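PDB 6L6J: Oxidored_FMN domain-containing protein from [Pseudomonas] geniculata N1, which acts as a 6-hydroxypseudooxynicotine amine oxidase and carries flavin mononucleotide, a [4Fe-4S] cluster and ADP. Local coordinates for residues 23-28 with 166-171; 69-74 with 355-360; 171-176 with 264-269. All coordinates share one frame; numbering follows the deposited sequence.

Contact 1. Residues 23-28 with 166-171; sequences RFYVVP and IVYVYC. With FMN (flavin mononucleotide), chain B.
Y25 and Y168 meet hydroxyl to hydroxyl, their OH atoms 2.5 Å apart in a hydrogen bond whose donor may be either one. The two side chains approach from opposite directions. With CG anti to the backbone N (chi1 -172°), Y25 sends its ring off strand 24-26, and the Y168 hydroxyl settles at the edge of that ring, near its plane. Around this close junction the packing is looser. I166 CD1 stands obliquely to the Y25 ring, 4.3 Å from Y25 CE2, while P28 CG lies over one face of the Y168 ring, 4.3 Å above its plane and offset toward the rim. The looser part is still not a solvent side: all four residues are buried, and V55 and C57 of the second strand and L255 of the sixth pack against the tyrosines. The strands involved are the first and fourth of the parallel eight-stranded TIM barrel, so side chains alone bridge its interior. Beyond P28 lies the flavin, whose O2' donates a 2.6 Å hydrogen bond to P28 O. A phenylalanine in place of Y25 would probably deprive the buried Y168 hydroxyl of a polar mate and let the Y168 ring shift more easily. Since Y168 OH is also hydrogen-bonded to D257 OD2, the chemistry implied is a polar chain from Y25 through Y168 to D257, in which buried oxygens satisfy one another.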
loop_
_atom_site.group_PDB
_atom_site.type_symbol
_atom_site.label_atom_id
_atom_site.label_comp_id
_atom_site.label_asym_id
_atom_site.label_seq_id
_atom_site.Cartn_x
_atom_site.Cartn_y
_atom_site.Cartn_z
ATOM N N ARG A 23 0.622 -20.439 -11.080
ATOM C CA ARG A 23 0.154 -19.199 -11.748
ATOM C C ARG A 23 0.204 -18.019 -10.786
ATOM O O ARG A 23 -0.125 -16.915 -11.250
ATOM C CB ARG A 23 -1.275 -19.364 -12.262
ATOM C CG ARG A 23 -1.461 -20.520 -13.236
ATOM C CD ARG A 23 -2.676 -20.310 -14.102
ATOM N NE ARG A 23 -2.963 -21.447 -14.947
ATOM C CZ ARG A 23 -2.715 -21.538 -16.258
ATOM N NH1 ARG A 23 -2.145 -20.534 -16.903
ATOM N NH2 ARG A 23 -3.020 -22.658 -16.907
ATOM N N PHE A 24 0.564 -18.231 -9.512
ATOM C CA PHE A 24 0.747 -17.117 -8.535
ATOM C C PHE A 24 2.101 -16.428 -8.781
ATOM O O PHE A 24 3.147 -17.070 -8.643
ATOM C CB PHE A 24 0.635 -17.595 -7.097
ATOM C CG PHE A 24 -0.658 -18.281 -6.786
ATOM C CD1 PHE A 24 -1.789 -17.540 -6.508
ATOM C CD2 PHE A 24 -0.746 -19.657 -6.779
ATOM C CE1 PHE A 24 -2.994 -18.159 -6.216
ATOM C CE2 PHE A 24 -1.953 -20.277 -6.480
ATOM C CZ PHE A 24 -3.069 -19.524 -6.188
ATOM N N TYR A 25 2.067 -15.140 -9.130
ATOM C CA TYR A 25 3.233 -14.381 -9.631
ATOM C C TYR A 25 3.341 -13.080 -8.851
ATOM O O TYR A 25 2.394 -12.337 -8.860
ATOM C CB TYR A 25 3.053 -14.132 -11.125
ATOM C CG TYR A 25 4.228 -13.525 -11.844
ATOM C CD1 TYR A 25 4.574 -12.200 -11.678
ATOM C CD2 TYR A 25 4.951 -14.267 -12.751
ATOM C CE1 TYR A 25 5.619 -11.625 -12.382
ATOM C CE2 TYR A 25 5.996 -13.714 -13.466
ATOM C CZ TYR A 25 6.322 -12.386 -13.297
ATOM O OH TYR A 25 7.336 -11.863 -14.036
ATOM N N VAL A 26 4.476 -12.819 -8.219
ATOM C CA VAL A 26 4.662 -11.577 -7.418
ATOM C C VAL A 26 5.357 -10.559 -8.313
ATOM O O VAL A 26 6.545 -10.771 -8.657
ATOM C CB VAL A 26 5.434 -11.824 -6.111
ATOM C CG1 VAL A 26 5.645 -10.518 -5.349
ATOM C CG2 VAL A 26 4.733 -12.861 -5.247
ATOM N N VAL A 27 4.629 -9.507 -8.668
ATOM C CA VAL A 27 5.086 -8.463 -9.627
ATOM C C VAL A 27 6.060 -7.551 -8.892
ATOM O O VAL A 27 6.060 -7.505 -7.664
ATOM C CB VAL A 27 3.904 -7.694 -10.235
ATOM C CG1 VAL A 27 3.211 -8.529 -11.293
ATOM C CG2 VAL A 27 2.900 -7.230 -9.179
ATOM N N PRO A 28 6.952 -6.842 -9.616
ATOM C CA PRO A 28 7.928 -5.962 -8.986
ATOM C C PRO A 28 7.193 -4.950 -8.101
ATOM O O PRO A 28 6.278 -4.314 -8.580
ATOM C CB PRO A 28 8.643 -5.224 -10.133
ATOM C CG PRO A 28 8.264 -5.957 -11.392
ATOM C CD PRO A 28 7.054 -6.834 -11.085
ATOM N N ILE A 166 14.224 -14.475 -14.629
ATOM C CA ILE A 166 13.380 -13.524 -15.415
ATOM C C ILE A 166 14.011 -12.139 -15.286
ATOM O O ILE A 166 14.092 -11.621 -14.144
ATOM C CB ILE A 166 11.919 -13.524 -14.920
ATOM C CG1 ILE A 166 11.335 -14.940 -14.827
ATOM C CG2 ILE A 166 11.061 -12.627 -15.801
ATOM C CD1 ILE A 166 10.062 -15.040 -14.004
ATOM N N VAL A 167 14.427 -11.565 -16.414
ATOM C CA VAL A 167 15.107 -10.243 -16.494
ATOM C C VAL A 167 14.167 -9.312 -17.257
ATOM O O VAL A 167 13.775 -9.704 -18.365
ATOM C CB VAL A 167 16.483 -10.400 -17.166
ATOM C CG1 VAL A 167 17.192 -9.085 -17.412
ATOM C CG2 VAL A 167 17.374 -11.327 -16.358
ATOM N N TYR A 168 13.814 -8.149 -16.681
ATOM C CA TYR A 168 12.746 -7.239 -17.202
ATOM C C TYR A 168 13.338 -6.157 -18.120
ATOM O O TYR A 168 14.558 -5.817 -18.024
ATOM C CB TYR A 168 11.927 -6.577 -16.086
ATOM C CG TYR A 168 10.714 -7.351 -15.624
ATOM C CD1 TYR A 168 10.811 -8.393 -14.715
ATOM C CD2 TYR A 168 9.449 -6.993 -16.042
ATOM C CE1 TYR A 168 9.692 -9.071 -14.250
ATOM C CE2 TYR A 168 8.324 -7.652 -15.580
ATOM C CZ TYR A 168 8.437 -8.706 -14.691
ATOM O OH TYR A 168 7.311 -9.373 -14.279
ATOM N N VAL A 169 12.487 -5.653 -19.015
ATOM C CA VAL A 169 12.665 -4.362 -19.736
ATOM C C VAL A 169 11.506 -3.473 -19.282
ATOM O O VAL A 169 10.347 -3.863 -19.488
ATOM C CB VAL A 169 12.706 -4.558 -21.262
ATOM C CG1 VAL A 169 12.246 -3.334 -22.024
ATOM C CG2 VAL A 169 14.092 -4.969 -21.729
ATOM N N TYR A 170 11.790 -2.366 -18.599
ATOM C CA TYR A 170 10.762 -1.644 -17.807
ATOM C C TYR A 170 10.312 -0.408 -18.570
ATOM O O TYR A 170 11.140 0.503 -18.819
ATOM C CB TYR A 170 11.311 -1.251 -16.444
ATOM C CG TYR A 170 10.340 -0.525 -15.561
ATOM C CD1 TYR A 170 9.142 -1.108 -15.201
ATOM C CD2 TYR A 170 10.634 0.720 -15.038
ATOM C CE1 TYR A 170 8.247 -0.465 -14.359
ATOM C CE2 TYR A 170 9.755 1.365 -14.186
ATOM C CZ TYR A 170 8.558 0.775 -13.848
ATOM O OH TYR A 170 7.674 1.393 -13.026
ATOM N N CYS A 171 9.031 -0.377 -18.914
ATOM C CA CYS A 171 8.396 0.750 -19.635
ATOM C C CYS A 171 6.988 0.976 -19.088
ATOM O O CYS A 171 6.037 0.643 -19.785
ATOM C CB CYS A 171 8.375 0.472 -21.127
ATOM S SG CYS A 171 7.707 1.853 -22.072
HETATM N N1 FMN B . 5.579 -1.486 -9.659
HETATM C C2 FMN B . 6.773 -1.443 -10.333
HETATM O O2 FMN B . 6.750 -1.662 -11.548
HETATM N N3 FMN B . 7.965 -1.214 -9.766
HETATM C C4 FMN B . 8.066 -1.000 -8.444
HETATM O O4 FMN B . 9.161 -0.785 -7.925
HETATM C C4A FMN B . 6.822 -0.998 -7.625
HETATM N N5 FMN B . 6.855 -0.782 -6.288
HETATM C C5A FMN B . 5.707 -0.868 -5.578
HETATM C C6 FMN B . 5.744 -0.723 -4.194
HETATM C C7 FMN B . 4.570 -0.832 -3.475
HETATM C C7M FMN B . 4.619 -0.610 -2.013
HETATM C C8 FMN B . 3.298 -1.132 -4.144
HETATM C C8M FMN B . 2.006 -1.218 -3.386
HETATM C C9 FMN B . 3.243 -1.282 -5.504
HETATM C C9A FMN B . 4.400 -1.176 -6.263
HETATM N N10 FMN B . 4.373 -1.373 -7.651
HETATM C C10 FMN B . 5.560 -1.288 -8.335
HETATM C "C1'" FMN B . 3.113 -1.685 -8.398
HETATM C "C2'" FMN B . 2.772 -3.158 -8.280
HETATM O "O2'" FMN B . 3.777 -3.871 -8.979
HETATM C "C3'" FMN B . 1.437 -3.499 -8.873
HETATM O "O3'" FMN B . 1.485 -3.259 -10.280
HETATM C "C4'" FMN B . 0.265 -2.726 -8.269
HETATM O "O4'" FMN B . 0.391 -2.676 -6.828
HETATM C "C5'" FMN B . -1.068 -3.330 -8.687
HETATM O "O5'" FMN B . -1.127 -4.659 -8.197
HETATM P P FMN B . -1.844 -4.983 -6.781
HETATM O O1P FMN B . -3.298 -4.610 -6.959
HETATM O O2P FMN B . -1.590 -6.450 -6.629
HETATM O O3P FMN B . -1.118 -4.129 -5.758
#

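Contact 2. Residues 69-74 with 355-360; sequences HAPLPD and MTSSRI
S357 turns its short side chain toward the 69-74 loop and lays CB and OG against the backbone where P71 joins L72. Its OG is anti to the carbonyl carbon (chi1 -43°), which brings it alongside the P71 ring, with S357 OG 3.7 Å from P71 CG. On the L72 side S357 CB lies 3.7 Å from L72 CA, and S357 OG is 4.0 Å from L72 CB. S357 OG also comes near L72 N, but the angle is poor for a hydrogen bond; L72 N is instead bonded to H69 O at 3.0 Å, within its own loop. The serine can present itself in this way because it is the C-prime residue, with positive phi, of a Schellman motif that ends helix 349-355, S358 N bonding to E353 O and S357 N to V354 O. That helix carries C350, a ligand of the [4Fe-4S] cluster, while the loop it meets follows the second strand of the TIM barrel. P73 touches S357 differently, through its ring carbon CD, 4.0 Å from S357 O. The P71 ring, preceded by a cis peptide bond, is at the exposed border of the contact. The L72 side chain, CG anti to the backbone N (chi1 171°), extends to E60 and A32, beside the flavin site.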
loop_
_atom_site.group_PDB
_atom_site.type_symbol
_atom_site.label_atom_id
_atom_site.label_comp_id
_atom_site.label_asym_id
_atom_site.label_seq_id
_atom_site.Cartn_x
_atom_site.Cartn_y
_atom_site.Cartn_z
ATOM N N HIS A 69 15.562 7.185 -7.629
ATOM C CA HIS A 69 14.465 7.909 -6.950
ATOM C C HIS A 69 14.937 8.248 -5.525
ATOM O O HIS A 69 14.096 8.189 -4.577
ATOM C CB HIS A 69 13.188 7.056 -6.999
ATOM C CG HIS A 69 12.630 6.921 -8.376
ATOM N ND1 HIS A 69 12.651 5.742 -9.069
ATOM C CD2 HIS A 69 12.095 7.831 -9.210
ATOM C CE1 HIS A 69 12.141 5.924 -10.266
ATOM N NE2 HIS A 69 11.794 7.185 -10.375
ATOM N N ALA A 70 16.236 8.559 -5.359
ATOM C CA ALA A 70 16.826 8.972 -4.070
ATOM C C ALA A 70 15.904 10.006 -3.431
ATOM O O ALA A 70 15.437 10.924 -4.091
ATOM C CB ALA A 70 18.214 9.536 -4.248
ATOM N N PRO A 71 15.656 9.925 -2.109
ATOM C CA PRO A 71 16.408 9.026 -1.223
ATOM C C PRO A 71 15.783 7.637 -0.962
ATOM O O PRO A 71 16.195 6.995 -0.023
ATOM C CB PRO A 71 16.422 9.871 0.050
ATOM C CG PRO A 71 15.053 10.576 0.054
ATOM C CD PRO A 71 14.636 10.715 -1.400
ATOM N N LEU A 72 14.842 7.181 -1.800
ATOM C CA LEU A 72 14.305 5.786 -1.745
ATOM C C LEU A 72 15.433 4.778 -2.017
ATOM O O LEU A 72 16.074 4.818 -3.065
ATOM C CB LEU A 72 13.155 5.642 -2.754
ATOM C CG LEU A 72 12.631 4.221 -2.998
ATOM C CD1 LEU A 72 12.060 3.601 -1.726
ATOM C CD2 LEU A 72 11.604 4.195 -4.117
ATOM N N PRO A 73 15.752 3.861 -1.075
ATOM C CA PRO A 73 16.746 2.824 -1.329
ATOM C C PRO A 73 16.189 1.671 -2.181
ATOM O O PRO A 73 15.222 1.065 -1.756
ATOM C CB PRO A 73 17.158 2.329 0.064
ATOM C CG PRO A 73 16.021 2.702 0.977
ATOM C CD PRO A 73 15.226 3.798 0.292
ATOM N N ASP A 74 16.842 1.408 -3.320
ATOM C CA ASP A 74 16.480 0.406 -4.352
ATOM C C ASP A 74 17.617 -0.590 -4.542
ATOM O O ASP A 74 18.766 -0.281 -4.229
ATOM C CB ASP A 74 16.234 1.067 -5.707
ATOM C CG ASP A 74 14.861 1.675 -5.820
ATOM O OD1 ASP A 74 14.024 1.343 -4.935
ATOM O OD2 ASP A 74 14.646 2.476 -6.788
ATOM N N MET A 355 6.617 5.743 -0.239
ATOM C CA MET A 355 6.743 7.074 -0.879
ATOM C C MET A 355 7.275 8.149 0.047
ATOM O O MET A 355 7.590 9.212 -0.476
ATOM C CB MET A 355 5.474 7.549 -1.582
ATOM C CG MET A 355 5.824 7.697 -3.027
ATOM S SD MET A 355 4.548 8.260 -3.988
ATOM C CE MET A 355 5.086 9.941 -4.328
ATOM N N THR A 356 7.456 7.846 1.325
ATOM C CA THR A 356 8.294 8.634 2.256
ATOM C C THR A 356 9.668 7.966 2.367
ATOM O O THR A 356 10.333 8.162 3.419
ATOM C CB THR A 356 7.634 8.754 3.635
ATOM O OG1 THR A 356 7.698 7.454 4.229
ATOM C CG2 THR A 356 6.218 9.292 3.589
ATOM N N SER A 357 10.057 7.163 1.363
ATOM C CA SER A 357 11.378 6.473 1.273
ATOM C C SER A 357 11.733 5.736 2.569
ATOM O O SER A 357 12.904 5.731 2.913
ATOM C CB SER A 357 12.463 7.450 0.943
ATOM O OG SER A 357 12.045 8.359 -0.068
ATOM N N SER A 358 10.754 5.117 3.237
ATOM C CA SER A 358 10.951 4.322 4.471
ATOM C C SER A 358 10.545 2.859 4.246
ATOM O O SER A 358 9.623 2.618 3.466
ATOM C CB SER A 358 10.200 4.913 5.641
ATOM O OG SER A 358 9.877 3.880 6.576
ATOM N N ARG A 359 11.189 1.940 4.980
ATOM C CA ARG A 359 10.810 0.497 5.120
ATOM C C ARG A 359 9.284 0.322 4.986
ATOM O O ARG A 359 8.534 1.068 5.644
ATOM C CB ARG A 359 11.289 -0.047 6.480
ATOM C CG ARG A 359 11.388 -1.563 6.555
ATOM C CD ARG A 359 12.178 -2.069 7.746
ATOM N NE ARG A 359 11.352 -2.208 8.944
ATOM C CZ ARG A 359 11.312 -1.352 9.972
ATOM N NH1 ARG A 359 12.037 -0.251 9.988
ATOM N NH2 ARG A 359 10.533 -1.603 11.001
ATOM N N ILE A 360 8.863 -0.645 4.180
ATOM C CA ILE A 360 7.434 -1.001 3.901
ATOM C C ILE A 360 6.771 -1.569 5.166
ATOM O O ILE A 360 7.459 -2.179 5.979
ATOM C CB ILE A 360 7.342 -1.987 2.716
ATOM C CG1 ILE A 360 5.888 -2.275 2.307
ATOM C CG2 ILE A 360 8.085 -3.277 3.022
ATOM C CD1 ILE A 360 5.752 -3.020 0.999
#

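Contact 3. Residues 171-176 with 264-269. With FMN (flavin mononucleotide), chain B.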
loop_
_atom_site.group_PDB
_atom_site.type_symbol
_atom_site.label_atom_id
_atom_site.label_comp_id
_atom_site.label_asym_id
_atom_site.label_seq_id
_atom_site.Cartn_x
_atom_site.Cartn_y
_atom_site.Cartn_z
ATOM N N CYS A 171 9.031 -0.377 -18.914
ATOM C CA CYS A 171 8.396 0.750 -19.635
ATOM C C CYS A 171 6.988 0.976 -19.088
ATOM O O CYS A 171 6.037 0.643 -19.785
ATOM C CB CYS A 171 8.375 0.472 -21.127
ATOM S SG CYS A 171 7.707 1.853 -22.072
ATOM N N ALA A 172 6.883 1.544 -17.884
ATOM C CA ALA A 172 5.625 1.659 -17.112
ATOM C C ALA A 172 5.722 2.770 -16.068
ATOM O O ALA A 172 6.759 3.423 -16.023
ATOM C CB ALA A 172 5.297 0.328 -16.461
ATOM N N HIS A 173 4.621 3.001 -15.335
ATOM C CA HIS A 173 4.455 3.924 -14.173
ATOM C C HIS A 173 4.849 5.389 -14.468
ATOM O O HIS A 173 4.872 6.182 -13.492
ATOM C CB HIS A 173 5.264 3.371 -12.993
ATOM C CG HIS A 173 4.673 2.114 -12.465
ATOM N ND1 HIS A 173 5.233 0.887 -12.707
ATOM C CD2 HIS A 173 3.548 1.902 -11.739
ATOM C CE1 HIS A 173 4.479 -0.038 -12.138
ATOM N NE2 HIS A 173 3.435 0.559 -11.538
ATOM N N ASN A 174 5.161 5.756 -15.722
ATOM C CA ASN A 174 5.892 7.011 -16.021
ATOM C C ASN A 174 7.181 7.099 -15.163
ATOM O O ASN A 174 7.600 8.228 -14.821
ATOM C CB ASN A 174 4.991 8.216 -15.782
ATOM C CG ASN A 174 5.598 9.490 -16.320
ATOM O OD1 ASN A 174 6.404 9.425 -17.260
ATOM N ND2 ASN A 174 5.252 10.629 -15.724
ATOM N N LEU A 175 7.808 5.956 -14.851
ATOM C CA LEU A 175 9.121 5.869 -14.156
ATOM C C LEU A 175 10.164 5.199 -15.062
ATOM O O LEU A 175 11.025 4.497 -14.527
ATOM C CB LEU A 175 8.953 5.088 -12.848
ATOM C CG LEU A 175 7.864 5.598 -11.903
ATOM C CD1 LEU A 175 7.715 4.670 -10.708
ATOM C CD2 LEU A 175 8.150 7.028 -11.436
ATOM N N SER A 176 10.123 5.444 -16.375
ATOM C CA SER A 176 11.028 4.799 -17.363
ATOM C C SER A 176 11.391 5.771 -18.487
ATOM O O SER A 176 10.480 6.402 -19.059
ATOM C CB SER A 176 10.406 3.550 -17.939
ATOM O OG SER A 176 11.050 3.201 -19.161
ATOM N N ALA A 264 -0.954 5.779 -9.003
ATOM C CA ALA A 264 -2.207 6.123 -8.291
ATOM C C ALA A 264 -3.380 5.384 -8.937
ATOM O O ALA A 264 -4.407 5.176 -8.236
ATOM C CB ALA A 264 -2.427 7.620 -8.309
ATOM N N TRP A 265 -3.214 5.020 -10.220
ATOM C CA TRP A 265 -4.182 4.226 -11.024
ATOM C C TRP A 265 -3.807 2.729 -11.057
ATOM O O TRP A 265 -4.707 1.881 -11.255
ATOM C CB TRP A 265 -4.262 4.834 -12.425
ATOM C CG TRP A 265 -4.620 6.284 -12.438
ATOM C CD1 TRP A 265 -3.763 7.349 -12.465
ATOM C CD2 TRP A 265 -5.946 6.835 -12.440
ATOM N NE1 TRP A 265 -4.462 8.528 -12.477
ATOM C CE2 TRP A 265 -5.807 8.240 -12.475
ATOM C CE3 TRP A 265 -7.226 6.282 -12.404
ATOM C CZ2 TRP A 265 -6.910 9.093 -12.486
ATOM C CZ3 TRP A 265 -8.312 7.129 -12.404
ATOM C CH2 TRP A 265 -8.156 8.515 -12.459
ATOM N N ASP A 266 -2.532 2.400 -10.867
ATOM C CA ASP A 266 -2.011 1.004 -10.846
ATOM C C ASP A 266 -2.276 0.360 -9.471
ATOM O O ASP A 266 -2.882 -0.708 -9.412
ATOM C CB ASP A 266 -0.515 0.975 -11.209
ATOM C CG ASP A 266 0.032 -0.437 -11.450
ATOM O OD1 ASP A 266 -0.740 -1.277 -11.944
ATOM O OD2 ASP A 266 1.229 -0.673 -11.155
ATOM N N SER A 267 -1.781 0.966 -8.402
ATOM C CA SER A 267 -2.046 0.529 -7.010
ATOM C C SER A 267 -3.263 1.305 -6.480
ATOM O O SER A 267 -3.112 2.066 -5.493
ATOM C CB SER A 267 -0.813 0.726 -6.159
ATOM O OG SER A 267 0.300 0.065 -6.737
ATOM N N GLY A 268 -4.415 1.120 -7.132
ATOM C CA GLY A 268 -5.685 1.776 -6.801
ATOM C C GLY A 268 -6.171 1.447 -5.397
ATOM O O GLY A 268 -6.525 0.321 -5.157
ATOM N N SER A 269 -6.256 2.453 -4.521
ATOM C CA SER A 269 -6.814 2.344 -3.146
ATOM C C SER A 269 -8.238 1.790 -3.202
ATOM O O SER A 269 -8.938 2.113 -4.166
ATOM C CB SER A 269 -6.801 3.672 -2.470
ATOM O OG SER A 269 -7.827 3.736 -1.502
HETATM N N1 FMN B . 5.579 -1.486 -9.659
HETATM C C2 FMN B . 6.773 -1.443 -10.333
HETATM O O2 FMN B . 6.750 -1.662 -11.548
HETATM N N3 FMN B . 7.965 -1.214 -9.766
HETATM C C4 FMN B . 8.066 -1.000 -8.444
HETATM O O4 FMN B . 9.161 -0.785 -7.925
HETATM C C4A FMN B . 6.822 -0.998 -7.625
HETATM N N5 FMN B . 6.855 -0.782 -6.288
HETATM C C5A FMN B . 5.707 -0.868 -5.578
HETATM C C6 FMN B . 5.744 -0.723 -4.194
HETATM C C7 FMN B . 4.570 -0.832 -3.475
HETATM C C7M FMN B . 4.619 -0.610 -2.013
HETATM C C8 FMN B . 3.298 -1.132 -4.144
HETATM C C8M FMN B . 2.006 -1.218 -3.386
HETATM C C9 FMN B . 3.243 -1.282 -5.504
HETATM C C9A FMN B . 4.400 -1.176 -6.263
HETATM N N10 FMN B . 4.373 -1.373 -7.651
HETATM C C10 FMN B . 5.560 -1.288 -8.335
HETATM C "C1'" FMN B . 3.113 -1.685 -8.398
HETATM C "C2'" FMN B . 2.772 -3.158 -8.280
HETATM O "O2'" FMN B . 3.777 -3.871 -8.979
HETATM C "C3'" FMN B . 1.437 -3.499 -8.873
HETATM O "O3'" FMN B . 1.485 -3.259 -10.280
HETATM C "C4'" FMN B . 0.265 -2.726 -8.269
HETATM O "O4'" FMN B . 0.391 -2.676 -6.828
HETATM C "C5'" FMN B . -1.068 -3.330 -8.687
HETATM O "O5'" FMN B . -1.127 -4.659 -8.197
HETATM P P FMN B . -1.844 -4.983 -6.781
HETATM O O1P FMN B . -3.298 -4.610 -6.959
HETATM O O2P FMN B . -1.590 -6.450 -6.629
HETATM O O3P FMN B . -1.118 -4.129 -5.758
#
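At the edge of the H173 imidazole, near its plane, lies D266 OD2; the pyrimidine end of the flavin stands obliquely to the same ring, and R224 and N259 also touch the histidine. The two side chains cross at about a right angle, with the imidazole and carboxylate planes turned 53° apart. H173 NE2 donates to D266 OD2 over 2.6 Å, in a bent bond with an angle of 145° at the hydrogen. It reaches the oxygen on the anti side, well out of the carboxylate plane, and the oxygen in turn is tilted somewhat from the ring plane. At the other nitrogen, ND1 is hydrogen-bonded to Y170 OH, so both nitrogens of the imidazole are engaged and the rotation of the ring is fixed from two sides. The modelled approach of the histidine to flavin O2 is too close to be trusted in detail.

D266 is the link to the ribityl chain. Having CG anti to the backbone N (chi1 -170°), it directs the carboxylate toward both H173 and the cofactor, and D266 OD2 accepts a second hydrogen bond, of 2.7 Å, from FMN O3'. The other oxygen, OD1, is hydrogen-bonded to Q278 NE2, which helps to orient the carboxylate. Next in the chain, just past the end of the short helix 263-266, S267 OG is hydrogen-bonded to FMN O4' at 2.7 Å; either hydroxyl may be the donor. The loop after the fourth strand and the short helix after the sixth, with the residue that follows it, thus converge on one cofactor, an arrangement typical of the flavin site at the C-terminal end of a TIM barrel.

Overall arrangement
Contacts 1 and 3 belong to the same eight-stranded TIM barrel and follow one another along the chain, sharing C171 at the end of strand 166-171. Their centres are 14 Å apart, they touch through Y170 with L175 and S176, and both reach the FMN: contact 1 through P28, just past the first strand, contact 3 through the segments that follow the fourth and sixth strands. Contact 2, 20 Å from contact 1 and 16 Å from contact 3 between centres, is nearer the surface, and its segments enclose those of contact 3 in sequence. H69 packs on L175 between the two. Contact 2 brings a barrel loop against the end of the helix that carries the cluster ligand C350.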